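Local structure of OxsB protein (Bacillus megaterium, 5UL3) at residues E225-R230 with P574-G579; L199-I204 with Y231-I236; M555-E560 with G579-S584; P178-L183 with K250-E255; S144-L147 with Q151-K154. The protein catalyses the oxidative ring contraction of dAMP to an oxetane aldehyde in oxetanocin A biosynthesis, using cobalamin, a [4Fe-4S] cluster and S-adenosylmethionine. All blocks are in the same frame, centred on the assembly; numbering follows the deposited sequence.

In the fold
The first contact along the chain, interaction 5, closes a short loop where helix 138-149 turns back toward edge strand 154-159. Interaction 4 then joins strand 180-184 to the end of helix 242-252, and within that span interaction 2 brings helix 190-205 against the approach to strand 235-237; all three belong to the cobalamin-binding Rossmann region. Interaction 1 starts on helix 224-230, inside the spans of both 2 and 4, and closes some 340 residues later, so it crosses both and also crosses interaction 3. Interaction 3 packs helix 551-563 against the segment that contains strand 580-581. F227 and F228 link interactions 1 and 2, while G579 is common to interactions 1 and 3.

Interaction 1 (E225-R230 with P574-G579); sequences EQFFER and PDMNMG
M576 reaches from the loop 574-579 to Q226 and F227 on helix 224-230, making a Met-aromatic contact between a late segment of the chain and the cobalamin-binding Rossmann region. Its CG is anti to the backbone N (chi1 -173°), and bends at chi2 and chi3 then bring the sulfur to Q226 and the methyl to F227. M576 CB lies 3.8 Å from Q226 CD, and M576 CG is 3.7 Å from the same carbon. The side chains of Q226 and M576 slide past each other in opposite directions. Next along the chain, M576 SD sits 3.4 Å from Q226 CB. From the centroid of the F227 ring the sulfur is 4.9 Å away, 48° off the ring normal, an oblique approach.

F227 also meets the ring of F194 edge-to-face and the side chain of I236. The loop has order of its own, an Asx turn in which N577 N donates to D575 OD1 at 3.1 Å from above the carboxylate plane, while N577 OD1 accepts from K190 N. The methionine ends at its methyl, with M576 CE 3.8 Å from F227 CE1.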
# COMPACT_ATOMS: atom_id res chain seq x y z
N GLU A 225 18.12 5.72 -15.57
CA GLU A 225 18.91 6.55 -16.47
C GLU A 225 18.61 8.04 -16.28
O GLU A 225 19.51 8.88 -16.36
CB GLU A 225 18.66 6.13 -17.92
CG GLU A 225 17.21 6.22 -18.38
CD GLU A 225 16.32 5.12 -17.80
OE1 GLU A 225 16.85 4.05 -17.44
OE2 GLU A 225 15.10 5.33 -17.71
N GLN A 226 17.35 8.39 -16.01
CA GLN A 226 17.01 9.79 -15.79
C GLN A 226 17.66 10.31 -14.52
O GLN A 226 18.01 11.50 -14.45
CB GLN A 226 15.49 9.97 -15.72
CG GLN A 226 14.81 10.30 -17.05
CD GLN A 226 14.29 9.07 -17.78
OE1 GLN A 226 14.62 7.94 -17.42
NE2 GLN A 226 13.47 9.29 -18.81
N PHE A 227 17.85 9.45 -13.52
CA PHE A 227 18.53 9.87 -12.30
C PHE A 227 20.04 9.96 -12.51
O PHE A 227 20.68 10.90 -12.04
CB PHE A 227 18.21 8.91 -11.15
CG PHE A 227 16.83 9.11 -10.58
CD1 PHE A 227 15.72 8.52 -11.17
CD2 PHE A 227 16.64 9.89 -9.45
CE1 PHE A 227 14.46 8.71 -10.64
CE2 PHE A 227 15.38 10.07 -8.91
CZ PHE A 227 14.29 9.47 -9.51
N PHE A 228 20.62 8.98 -13.22
CA PHE A 228 22.07 8.99 -13.44
C PHE A 228 22.49 10.15 -14.33
O PHE A 228 23.60 10.68 -14.19
CB PHE A 228 22.52 7.66 -14.05
CG PHE A 228 22.40 6.47 -13.12
CD1 PHE A 228 22.68 6.59 -11.77
CD2 PHE A 228 22.01 5.23 -13.61
CE1 PHE A 228 22.57 5.50 -10.92
CE2 PHE A 228 21.90 4.14 -12.77
CZ PHE A 228 22.18 4.27 -11.42
N GLU A 229 21.61 10.57 -15.24
CA GLU A 229 21.94 11.67 -16.14
C GLU A 229 22.20 12.96 -15.38
O GLU A 229 23.13 13.71 -15.68
CB GLU A 229 20.82 11.84 -17.16
CG GLU A 229 20.89 13.06 -18.03
CD GLU A 229 19.71 13.13 -18.97
OE1 GLU A 229 18.84 12.23 -18.90
OE2 GLU A 229 19.63 14.08 -19.78
N ARG A 230 21.40 13.21 -14.34
CA ARG A 230 21.55 14.43 -13.55
C ARG A 230 22.47 14.24 -12.35
O ARG A 230 23.15 15.19 -11.95
CB ARG A 230 20.16 14.90 -13.11
CG ARG A 230 20.15 16.22 -12.36
CD ARG A 230 18.72 16.71 -12.17
NE ARG A 230 18.66 18.00 -11.49
CZ ARG A 230 18.69 19.17 -12.11
NH1 ARG A 230 18.79 19.22 -13.44
NH2 ARG A 230 18.63 20.30 -11.42
N PRO A 574 8.48 5.54 -22.03
CA PRO A 574 7.62 5.61 -20.85
C PRO A 574 7.80 6.93 -20.11
O PRO A 574 8.75 7.68 -20.34
CB PRO A 574 8.10 4.43 -19.99
CG PRO A 574 9.55 4.34 -20.31
CD PRO A 574 9.68 4.72 -21.78
N ASP A 575 6.85 7.21 -19.22
CA ASP A 575 6.97 8.33 -18.30
C ASP A 575 7.79 7.88 -17.09
O ASP A 575 7.44 6.89 -16.43
CB ASP A 575 5.59 8.83 -17.87
CG ASP A 575 5.67 10.01 -16.91
OD1 ASP A 575 6.75 10.63 -16.80
OD2 ASP A 575 4.65 10.31 -16.27
N MET A 576 8.87 8.61 -16.80
CA MET A 576 9.72 8.28 -15.67
C MET A 576 9.03 8.59 -14.34
O MET A 576 9.13 7.82 -13.38
CB MET A 576 11.02 9.07 -15.81
CG MET A 576 12.11 8.74 -14.83
SD MET A 576 12.58 10.18 -13.88
CE MET A 576 11.45 9.95 -12.53
N ASN A 577 8.31 9.71 -14.28
CA ASN A 577 7.66 10.15 -13.05
C ASN A 577 6.50 9.23 -12.66
O ASN A 577 6.23 9.06 -11.47
CB ASN A 577 7.19 11.60 -13.23
CG ASN A 577 6.37 12.10 -12.07
OD1 ASN A 577 6.83 12.12 -10.92
ND2 ASN A 577 5.14 12.54 -12.35
N MET A 578 5.81 8.64 -13.63
CA MET A 578 4.68 7.77 -13.34
C MET A 578 4.96 6.30 -13.66
O MET A 578 4.06 5.47 -13.49
CB MET A 578 3.43 8.24 -14.10
CG MET A 578 2.90 9.59 -13.61
SD MET A 578 2.61 9.65 -11.82
CE MET A 578 1.39 8.35 -11.58
N GLY A 579 6.17 5.97 -14.10
CA GLY A 579 6.53 4.58 -14.35
C GLY A 579 5.62 3.87 -15.32
O GLY A 579 5.41 2.65 -15.18

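Interaction 2 (L199-I204 with Y231-I236); sequences LIYSHI and YPSLLI. With EDO (1,2-ethanediol), chain U.
Y201, on helix 190-205, lays its ring beside that of Y231, and these two tyrosines are the residues with the most surface buried here. The planes are only 16° apart, yet the centroids are separated by 5.4 Å, so the rings are slid apart and barely overlap. The closest carbons, Y201 CE2 and Y231 CD1, are 3.5 Å from each other. In Y201 the ring carbon CG is anti to the carbonyl carbon (chi1 -78°), which sends the ring outward from the helix to the turn 231-234. Y231 OH is hydrogen-bonded to D198 OD1, and the Y231 ring meets F194 edge-to-face.

The phenol of Y201 reaches further, to S233, which is third in buried surface. A water in the plane of the Y201 ring joins the two hydroxyls, at 2.8 Å from Y201 OH and 2.6 Å from S233 OG. Its bond to S233 O is weak. Beside this bridge, Y201 OH rests 3.6 Å from L234 CD1. An ethanediol, probably from the crystallisation liquor, places its C2 3.4 Å above one face of the Y201 ring, toward the rim. S233 N donates to its O2 at 3.1 Å and nearly straight (165°), and S233 OG is also hydrogen-bonded to O2.

The type I turn from Y231 to L234 leads out of helix 224-230 into strand 235-237. Packing of such a linker on the helix that connects parallel strands 180-184 and 212-216 belongs to the beta-alpha-beta layering of a Rossmann fold, here the one that houses cobalamin.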
# COMPACT_ATOMS: atom_id res chain seq x y z
N LEU A 199 19.51 20.14 -3.79
CA LEU A 199 19.95 20.83 -2.58
C LEU A 199 20.96 20.00 -1.79
O LEU A 199 21.90 20.55 -1.19
CB LEU A 199 18.75 21.15 -1.70
CG LEU A 199 17.95 22.35 -2.18
CD1 LEU A 199 16.57 22.28 -1.59
CD2 LEU A 199 18.68 23.61 -1.73
N ILE A 200 20.78 18.68 -1.75
CA ILE A 200 21.74 17.82 -1.07
C ILE A 200 23.11 17.94 -1.72
O ILE A 200 24.13 18.11 -1.04
CB ILE A 200 21.26 16.35 -1.07
CG1 ILE A 200 20.08 16.19 -0.13
CG2 ILE A 200 22.42 15.42 -0.69
CD1 ILE A 200 19.40 14.81 -0.25
N TYR A 201 23.16 17.82 -3.06
CA TYR A 201 24.45 17.87 -3.73
C TYR A 201 25.06 19.27 -3.69
O TYR A 201 26.28 19.41 -3.60
CB TYR A 201 24.33 17.38 -5.17
CG TYR A 201 24.26 15.87 -5.28
CD1 TYR A 201 25.37 15.09 -5.03
CD2 TYR A 201 23.07 15.24 -5.62
CE1 TYR A 201 25.31 13.71 -5.12
CE2 TYR A 201 23.00 13.87 -5.71
CZ TYR A 201 24.12 13.11 -5.45
OH TYR A 201 24.07 11.73 -5.54
N SER A 202 24.23 20.32 -3.76
CA SER A 202 24.81 21.66 -3.63
C SER A 202 25.44 21.87 -2.25
O SER A 202 26.46 22.55 -2.14
CB SER A 202 23.77 22.75 -3.94
OG SER A 202 22.68 22.75 -3.05
N HIS A 203 24.88 21.24 -1.20
CA HIS A 203 25.50 21.36 0.11
C HIS A 203 26.70 20.43 0.28
O HIS A 203 27.62 20.76 1.03
CB HIS A 203 24.46 21.10 1.20
CG HIS A 203 23.57 22.27 1.45
ND1 HIS A 203 22.47 22.56 0.67
CD2 HIS A 203 23.65 23.26 2.37
CE1 HIS A 203 21.89 23.66 1.11
NE2 HIS A 203 22.58 24.10 2.15
N ILE A 204 26.70 19.27 -0.38
CA ILE A 204 27.93 18.48 -0.41
C ILE A 204 29.04 19.28 -1.06
O ILE A 204 30.17 19.35 -0.56
CB ILE A 204 27.70 17.14 -1.14
CG1 ILE A 204 26.84 16.20 -0.30
CG2 ILE A 204 29.04 16.48 -1.47
CD1 ILE A 204 26.50 14.90 -1.04
N TYR A 231 22.51 13.04 -11.77
CA TYR A 231 23.34 12.76 -10.59
C TYR A 231 24.19 11.53 -10.88
O TYR A 231 23.80 10.40 -10.53
CB TYR A 231 22.48 12.55 -9.34
CG TYR A 231 21.34 13.51 -9.22
CD1 TYR A 231 21.54 14.81 -8.76
CD2 TYR A 231 20.06 13.14 -9.58
CE1 TYR A 231 20.51 15.69 -8.65
CE2 TYR A 231 19.00 14.02 -9.47
CZ TYR A 231 19.23 15.30 -9.00
OH TYR A 231 18.20 16.19 -8.89
N PRO A 232 25.36 11.71 -11.50
CA PRO A 232 26.13 10.53 -11.95
C PRO A 232 26.64 9.66 -10.82
O PRO A 232 26.81 8.45 -11.03
CB PRO A 232 27.29 11.15 -12.74
CG PRO A 232 26.82 12.52 -13.11
CD PRO A 232 25.93 12.97 -11.99
N SER A 233 26.88 10.20 -9.62
CA SER A 233 27.42 9.42 -8.51
C SER A 233 26.34 8.77 -7.64
O SER A 233 26.67 8.07 -6.68
CB SER A 233 28.32 10.31 -7.63
OG SER A 233 27.56 11.26 -6.91
N LEU A 234 25.06 8.96 -7.98
CA LEU A 234 23.95 8.43 -7.19
C LEU A 234 23.93 6.91 -7.25
O LEU A 234 24.25 6.30 -8.28
CB LEU A 234 22.64 9.01 -7.72
CG LEU A 234 21.34 8.71 -6.97
CD1 LEU A 234 21.39 9.34 -5.59
CD2 LEU A 234 20.15 9.26 -7.75
N LEU A 235 23.54 6.29 -6.14
CA LEU A 235 23.37 4.84 -6.07
C LEU A 235 21.89 4.53 -5.95
O LEU A 235 21.22 5.06 -5.06
CB LEU A 235 24.14 4.26 -4.88
CG LEU A 235 25.62 4.60 -4.79
CD1 LEU A 235 26.23 3.96 -3.57
CD2 LEU A 235 26.37 4.19 -6.05
N ILE A 236 21.37 3.67 -6.83
CA ILE A 236 19.94 3.37 -6.84
C ILE A 236 19.73 1.97 -6.26
O ILE A 236 20.35 1.01 -6.72
CB ILE A 236 19.35 3.49 -8.26
CG1 ILE A 236 19.27 4.97 -8.65
CG2 ILE A 236 17.95 2.87 -8.32
CD1 ILE A 236 18.83 5.20 -10.07
C1 EDO U . 25.50 15.33 -9.22
O1 EDO U . 25.46 16.72 -8.88
C2 EDO U . 26.48 14.57 -8.33
O2 EDO U . 26.51 13.17 -8.69
O HOH W 1 26.50 10.55 -4.64

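Interaction 3 (M555-E560 with G579-S584); sequences MVQLTE and GRYATS
The apolar part of this contact is a single meeting of methyl groups: V556 on helix 551-563 and T583 point at each other tip to tip, with V556 CG1 3.9 Å from T583 CG2. Both methyls are anti to their own backbone N (chi1 165° for V556), and in T583 this puts the hydroxyl on a different branch from the one that touches. I546 of strand 546-547 packs on both residues, and I568 also lies against V556.

An amide and a ring make the second kind of contact. The extended side chain of Q557 brings NE2 to 3.8 Å from Y581 OH, and the same NE2 is 4.2 Å from Y581 CZ. The two side chains cross at about a right angle, with the amide and ring planes 75° apart, and the approach to the ring is oblique. I568 touches both Q557 and Y581.

The helix packs on Y581 of the weakly bonded strand 580-581 and on T583 just beyond it; that strand is paired antiparallel with 546-547 in a two-stranded ribbon. G579 and R580 both face D575, forming a G1 beta bulge, and G579 takes the positive phi that this bulge favours. From the strand, R580 NH1 forms a salt bridge with E545, a residue that binds S-adenosylmethionine.

Hydrogen bonds hold the helix and its exit. M555 O accepts both T559 N and T559 OG1, each at 2.9 Å, from opposite faces of the carbonyl plane. From the next residue, E560 OE2 reaches the backbone that follows the helix, accepting from the N of both L567 and I568.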
# COMPACT_ATOMS: atom_id res chain seq x y z
N MET A 555 2.89 -7.21 -24.80
CA MET A 555 1.79 -7.59 -25.69
C MET A 555 1.42 -6.45 -26.61
O MET A 555 1.13 -6.66 -27.80
CB MET A 555 0.57 -8.03 -24.87
CG MET A 555 0.79 -9.29 -24.06
SD MET A 555 -0.37 -9.47 -22.67
CE MET A 555 -1.96 -9.38 -23.47
N VAL A 556 1.41 -5.23 -26.09
CA VAL A 556 1.09 -4.07 -26.91
C VAL A 556 2.19 -3.84 -27.94
O VAL A 556 1.92 -3.61 -29.12
CB VAL A 556 0.89 -2.82 -26.03
CG1 VAL A 556 0.94 -1.55 -26.87
CG2 VAL A 556 -0.42 -2.94 -25.29
N GLN A 557 3.45 -3.91 -27.50
CA GLN A 557 4.57 -3.77 -28.43
C GLN A 557 4.52 -4.84 -29.52
O GLN A 557 4.86 -4.58 -30.68
CB GLN A 557 5.89 -3.81 -27.66
CG GLN A 557 6.19 -2.50 -26.92
CD GLN A 557 7.18 -2.66 -25.78
OE1 GLN A 557 7.51 -3.78 -25.38
NE2 GLN A 557 7.66 -1.54 -25.25
N LEU A 558 4.08 -6.06 -29.17
CA LEU A 558 3.98 -7.12 -30.16
C LEU A 558 2.83 -6.89 -31.12
O LEU A 558 2.93 -7.24 -32.30
CB LEU A 558 3.84 -8.47 -29.45
CG LEU A 558 3.95 -9.77 -30.26
CD1 LEU A 558 4.71 -10.80 -29.44
CD2 LEU A 558 2.57 -10.30 -30.64
N THR A 559 1.73 -6.29 -30.64
CA THR A 559 0.64 -5.93 -31.53
C THR A 559 1.02 -4.77 -32.45
O THR A 559 0.56 -4.71 -33.60
CB THR A 559 -0.61 -5.58 -30.71
OG1 THR A 559 -0.92 -6.67 -29.84
CG2 THR A 559 -1.81 -5.31 -31.60
N GLU A 560 1.85 -3.84 -31.97
CA GLU A 560 2.31 -2.75 -32.83
C GLU A 560 3.02 -3.29 -34.06
O GLU A 560 2.83 -2.78 -35.17
CB GLU A 560 3.25 -1.82 -32.05
CG GLU A 560 2.57 -0.86 -31.09
CD GLU A 560 3.57 0.04 -30.40
OE1 GLU A 560 4.66 -0.46 -30.02
OE2 GLU A 560 3.28 1.24 -30.23
N GLY A 579 6.17 5.97 -14.10
CA GLY A 579 6.53 4.58 -14.35
C GLY A 579 5.62 3.87 -15.32
O GLY A 579 5.41 2.65 -15.18
N ARG A 580 5.08 4.58 -16.31
CA ARG A 580 4.07 3.98 -17.17
C ARG A 580 4.11 4.58 -18.56
O ARG A 580 4.61 5.69 -18.77
CB ARG A 580 2.66 4.16 -16.58
CG ARG A 580 2.11 5.57 -16.66
CD ARG A 580 0.83 5.68 -15.84
NE ARG A 580 0.27 7.04 -15.82
CZ ARG A 580 -0.60 7.47 -14.91
NH1 ARG A 580 -1.01 6.67 -13.94
NH2 ARG A 580 -1.05 8.72 -14.98
N TYR A 581 3.56 3.83 -19.50
CA TYR A 581 3.42 4.26 -20.88
C TYR A 581 2.09 4.98 -21.06
O TYR A 581 1.14 4.76 -20.31
CB TYR A 581 3.47 3.07 -21.83
CG TYR A 581 4.77 2.29 -21.83
CD1 TYR A 581 5.85 2.71 -22.60
CD2 TYR A 581 4.90 1.12 -21.09
CE1 TYR A 581 7.03 1.99 -22.62
CE2 TYR A 581 6.09 0.40 -21.10
CZ TYR A 581 7.14 0.84 -21.88
OH TYR A 581 8.32 0.13 -21.90
N ALA A 582 2.04 5.85 -22.06
CA ALA A 582 0.79 6.43 -22.55
C ALA A 582 0.46 5.71 -23.85
O ALA A 582 1.26 5.74 -24.80
CB ALA A 582 0.93 7.93 -22.74
N THR A 583 -0.69 5.04 -23.89
CA THR A 583 -0.99 4.05 -24.93
C THR A 583 -2.38 4.28 -25.50
O THR A 583 -3.35 4.46 -24.75
CB THR A 583 -0.91 2.62 -24.36
OG1 THR A 583 0.28 2.48 -23.58
CG2 THR A 583 -0.92 1.58 -25.49
N SER A 584 -2.48 4.26 -26.83
CA SER A 584 -3.76 4.36 -27.51
C SER A 584 -4.39 2.98 -27.68
O SER A 584 -3.73 1.95 -27.51
CB SER A 584 -3.60 5.04 -28.88
OG SER A 584 -3.09 6.35 -28.75

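Interaction 4 (P178-L183 with K250-E255); sequences PDIIGL and KMLKKE. With EDO (1,2-ethanediol), chain R.
In the Rossmann fold that houses cobalamin, L252 at the end of helix 242-252 packs on D179 and I180, where the chain enters strand 180-184, the middle of the five parallel strands. The same strand carries G182 and L183, which touch the cobalamin farther along; the contact lies at the start of the strand, with the I180 side chain about 7 Å from the cobalamin. One methyl does the work. L252 CD1 is 3.5 Å from D179 CB, and the same methyl is 4.1 Å from I180 CD1. The side chains of I180 and L252 pass at a slant, and L252 also touches P118 and I212.

Only the CB of D179 joins this packing; its carboxylate is turned to other use, with OD2 accepting from T119 N on the neighbouring strand 119-124. That bond engages one carboxylate oxygen of a residue whose CB lies against leucine.

The helix stops directly after L252 in a Schellman motif. K254 takes a positive phi (66°), with E255 N bonded to K250 O at 2.9 Å and K254 N to M251 O at 2.9 Å. L252 therefore offers its side chain to the sheet from the last helical position, just as the backbone turns off.

Beside it lies an ethanediol, probably from the crystallisation liquor. Its C1 packs 3.8 Å from M251 CE, and its O2 donates at 3.2 Å to M251 O, the carbonyl oxygen that also accepts K254 N.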
# COMPACT_ATOMS: atom_id res chain seq x y z
N PRO A 178 24.57 13.14 8.49
CA PRO A 178 24.53 11.70 8.23
C PRO A 178 25.69 11.26 7.34
O PRO A 178 26.22 12.03 6.54
CB PRO A 178 23.19 11.50 7.52
CG PRO A 178 22.94 12.82 6.84
CD PRO A 178 23.50 13.87 7.78
N ASP A 179 26.04 9.98 7.47
CA ASP A 179 27.00 9.37 6.55
C ASP A 179 26.36 8.82 5.30
O ASP A 179 27.02 8.72 4.26
CB ASP A 179 27.76 8.26 7.27
CG ASP A 179 28.41 8.75 8.53
OD1 ASP A 179 29.12 9.77 8.44
OD2 ASP A 179 28.16 8.19 9.60
N ILE A 180 25.09 8.43 5.38
CA ILE A 180 24.32 7.94 4.23
C ILE A 180 22.98 8.65 4.26
O ILE A 180 22.35 8.72 5.32
CB ILE A 180 24.11 6.42 4.28
CG1 ILE A 180 25.46 5.68 4.25
CG2 ILE A 180 23.27 5.96 3.06
CD1 ILE A 180 25.35 4.21 4.66
N ILE A 181 22.55 9.18 3.11
CA ILE A 181 21.24 9.78 2.99
C ILE A 181 20.45 8.96 1.98
O ILE A 181 20.96 8.68 0.89
CB ILE A 181 21.31 11.26 2.55
CG1 ILE A 181 22.07 12.09 3.59
CG2 ILE A 181 19.91 11.82 2.34
CD1 ILE A 181 22.43 13.48 3.10
N GLY A 182 19.24 8.58 2.34
CA GLY A 182 18.39 7.83 1.43
C GLY A 182 17.04 8.49 1.27
O GLY A 182 16.41 8.90 2.25
N LEU A 183 16.58 8.57 0.02
CA LEU A 183 15.24 9.05 -0.30
C LEU A 183 14.41 7.90 -0.85
O LEU A 183 14.86 7.18 -1.75
CB LEU A 183 15.27 10.18 -1.33
CG LEU A 183 16.27 11.32 -1.17
CD1 LEU A 183 16.01 12.37 -2.28
CD2 LEU A 183 16.16 11.94 0.24
N LYS A 250 28.98 -1.23 5.19
CA LYS A 250 30.27 -1.90 5.03
C LYS A 250 31.17 -1.12 4.08
O LYS A 250 32.38 -0.98 4.34
CB LYS A 250 30.07 -3.34 4.54
CG LYS A 250 29.36 -4.22 5.55
CD LYS A 250 28.93 -5.55 4.90
CE LYS A 250 29.95 -6.64 5.11
NZ LYS A 250 29.60 -7.45 6.33
N MET A 251 30.62 -0.61 2.98
CA MET A 251 31.45 0.15 2.04
C MET A 251 32.00 1.41 2.70
O MET A 251 33.15 1.81 2.44
CB MET A 251 30.67 0.50 0.79
CG MET A 251 31.51 1.14 -0.29
SD MET A 251 30.58 1.51 -1.78
CE MET A 251 29.62 2.91 -1.25
N LEU A 252 31.20 2.06 3.55
CA LEU A 252 31.67 3.20 4.33
C LEU A 252 32.93 2.86 5.11
O LEU A 252 33.82 3.70 5.24
CB LEU A 252 30.60 3.64 5.32
CG LEU A 252 29.71 4.82 5.04
CD1 LEU A 252 28.97 5.10 6.34
CD2 LEU A 252 30.54 6.02 4.56
N LYS A 253 33.00 1.64 5.65
CA LYS A 253 34.11 1.17 6.46
C LYS A 253 35.20 0.54 5.61
O LYS A 253 36.13 -0.06 6.17
CB LYS A 253 33.63 0.16 7.49
CG LYS A 253 32.67 0.68 8.55
CD LYS A 253 32.05 -0.53 9.26
CE LYS A 253 31.74 -0.26 10.72
NZ LYS A 253 30.45 0.44 10.92
N LYS A 254 35.08 0.63 4.29
CA LYS A 254 36.07 0.11 3.34
C LYS A 254 36.17 -1.40 3.41
O LYS A 254 37.20 -1.99 3.06
CB LYS A 254 37.44 0.77 3.57
CG LYS A 254 37.38 2.31 3.59
CD LYS A 254 38.75 2.97 3.49
CE LYS A 254 39.55 2.78 4.75
NZ LYS A 254 38.92 3.49 5.91
N GLU A 255 35.08 -2.05 3.85
CA GLU A 255 35.01 -3.50 3.99
C GLU A 255 34.33 -4.16 2.79
O GLU A 255 34.26 -5.39 2.74
CB GLU A 255 34.26 -3.89 5.27
CG GLU A 255 34.85 -3.38 6.56
CD GLU A 255 33.93 -3.63 7.76
OE1 GLU A 255 32.80 -4.14 7.58
OE2 GLU A 255 34.33 -3.30 8.90
C1 EDO R . 32.54 5.18 -0.26
O1 EDO R . 32.61 5.89 0.98
C2 EDO R . 33.91 4.60 -0.58
O2 EDO R . 34.51 4.09 0.63

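Interaction 5 (S144-L147 with Q151-K154); sequences SSYL and QLAK
L147 O accepts from L152 N at 2.9 Å, with the donor in the carbonyl plane and an N-H...O angle of 173°, nearly straight. Q151 N is almost as close to L147 O, at 3.0 Å, but its angle is too poor for a hydrogen bond. The long reach from L147 to L152 belongs to a Schellman motif that ends helix 138-149: Q151 adopts a positive phi of 52° and swings the backbone round, so that the chain doubles back over the last turn.

The reversal brings L152 onto the side chain of L147. The two leucines cross at about a right angle, with L147 CD2 4.0 Å from L152 CD1 and 4.2 Å from L152 CB. Each has CG anti to its carbonyl carbon (chi1 -68° in L147), and this lets the branches meet beside the backbone bond. The same methyl, L152 CD1, is 4.3 Å from Y146 CE2, an oblique approach to the tyrosine ring. Apolar packing thus lies beside the bond from L152 N to L147 O. By contrast, A153 N, 4.0 Å from L147 O, is buried by the contact and has no partner in the model.

Q151 OE1 is hydrogen-bonded to Y62 OH, while L84 of helix 83-88 lies against the Q151 side chain. Y146 rests on E242, a cobalamin-binding residue, and R246 of helix 242-252. L147 packs on I249 of that helix and on V155 of edge strand 154-159, the strand into which the turn leads.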
# COMPACT_ATOMS: atom_id res chain seq x y z
N SER A 144 14.79 1.26 8.75
CA SER A 144 15.27 1.70 10.06
C SER A 144 15.32 0.56 11.05
O SER A 144 16.34 0.35 11.73
CB SER A 144 14.37 2.83 10.58
OG SER A 144 14.69 3.17 11.92
N SER A 145 14.21 -0.18 11.20
CA SER A 145 14.19 -1.19 12.25
C SER A 145 15.16 -2.34 11.96
O SER A 145 15.75 -2.89 12.90
CB SER A 145 12.78 -1.70 12.48
OG SER A 145 12.29 -2.42 11.34
N TYR A 146 15.32 -2.69 10.69
CA TYR A 146 16.33 -3.68 10.32
C TYR A 146 17.73 -3.24 10.77
O TYR A 146 18.46 -4.00 11.41
CB TYR A 146 16.28 -3.93 8.80
CG TYR A 146 17.48 -4.72 8.33
CD1 TYR A 146 17.52 -6.10 8.46
CD2 TYR A 146 18.61 -4.06 7.83
CE1 TYR A 146 18.65 -6.82 8.06
CE2 TYR A 146 19.74 -4.76 7.45
CZ TYR A 146 19.75 -6.13 7.56
OH TYR A 146 20.88 -6.82 7.18
N LEU A 147 18.11 -2.00 10.43
CA LEU A 147 19.43 -1.50 10.80
C LEU A 147 19.61 -1.39 12.31
O LEU A 147 20.70 -1.67 12.84
CB LEU A 147 19.67 -0.14 10.15
CG LEU A 147 19.80 -0.16 8.62
CD1 LEU A 147 19.92 1.28 8.07
CD2 LEU A 147 20.98 -1.01 8.15
N GLN A 151 22.04 -3.49 14.82
CA GLN A 151 22.92 -2.51 15.43
C GLN A 151 24.01 -2.07 14.46
O GLN A 151 25.20 -2.02 14.80
CB GLN A 151 23.49 -3.03 16.75
CG GLN A 151 22.39 -3.57 17.68
CD GLN A 151 22.81 -3.71 19.14
OE1 GLN A 151 23.83 -3.18 19.56
NE2 GLN A 151 22.03 -4.46 19.91
N LEU A 152 23.59 -1.74 13.24
CA LEU A 152 24.51 -1.34 12.18
C LEU A 152 24.67 0.17 12.06
O LEU A 152 25.69 0.62 11.55
CB LEU A 152 24.04 -1.92 10.83
CG LEU A 152 24.11 -3.45 10.70
CD1 LEU A 152 23.42 -3.89 9.42
CD2 LEU A 152 25.55 -3.96 10.74
N ALA A 153 23.69 0.95 12.51
CA ALA A 153 23.72 2.39 12.29
C ALA A 153 22.75 3.05 13.26
O ALA A 153 21.80 2.43 13.73
CB ALA A 153 23.34 2.77 10.86
N LYS A 154 23.03 4.31 13.55
CA LYS A 154 22.02 5.21 14.08
C LYS A 154 21.18 5.71 12.90
O LYS A 154 21.74 6.18 11.91
CB LYS A 154 22.67 6.38 14.81
CG LYS A 154 23.45 5.90 16.06
CD LYS A 154 23.73 7.07 17.00
CE LYS A 154 25.15 7.01 17.54
NZ LYS A 154 25.53 8.26 18.26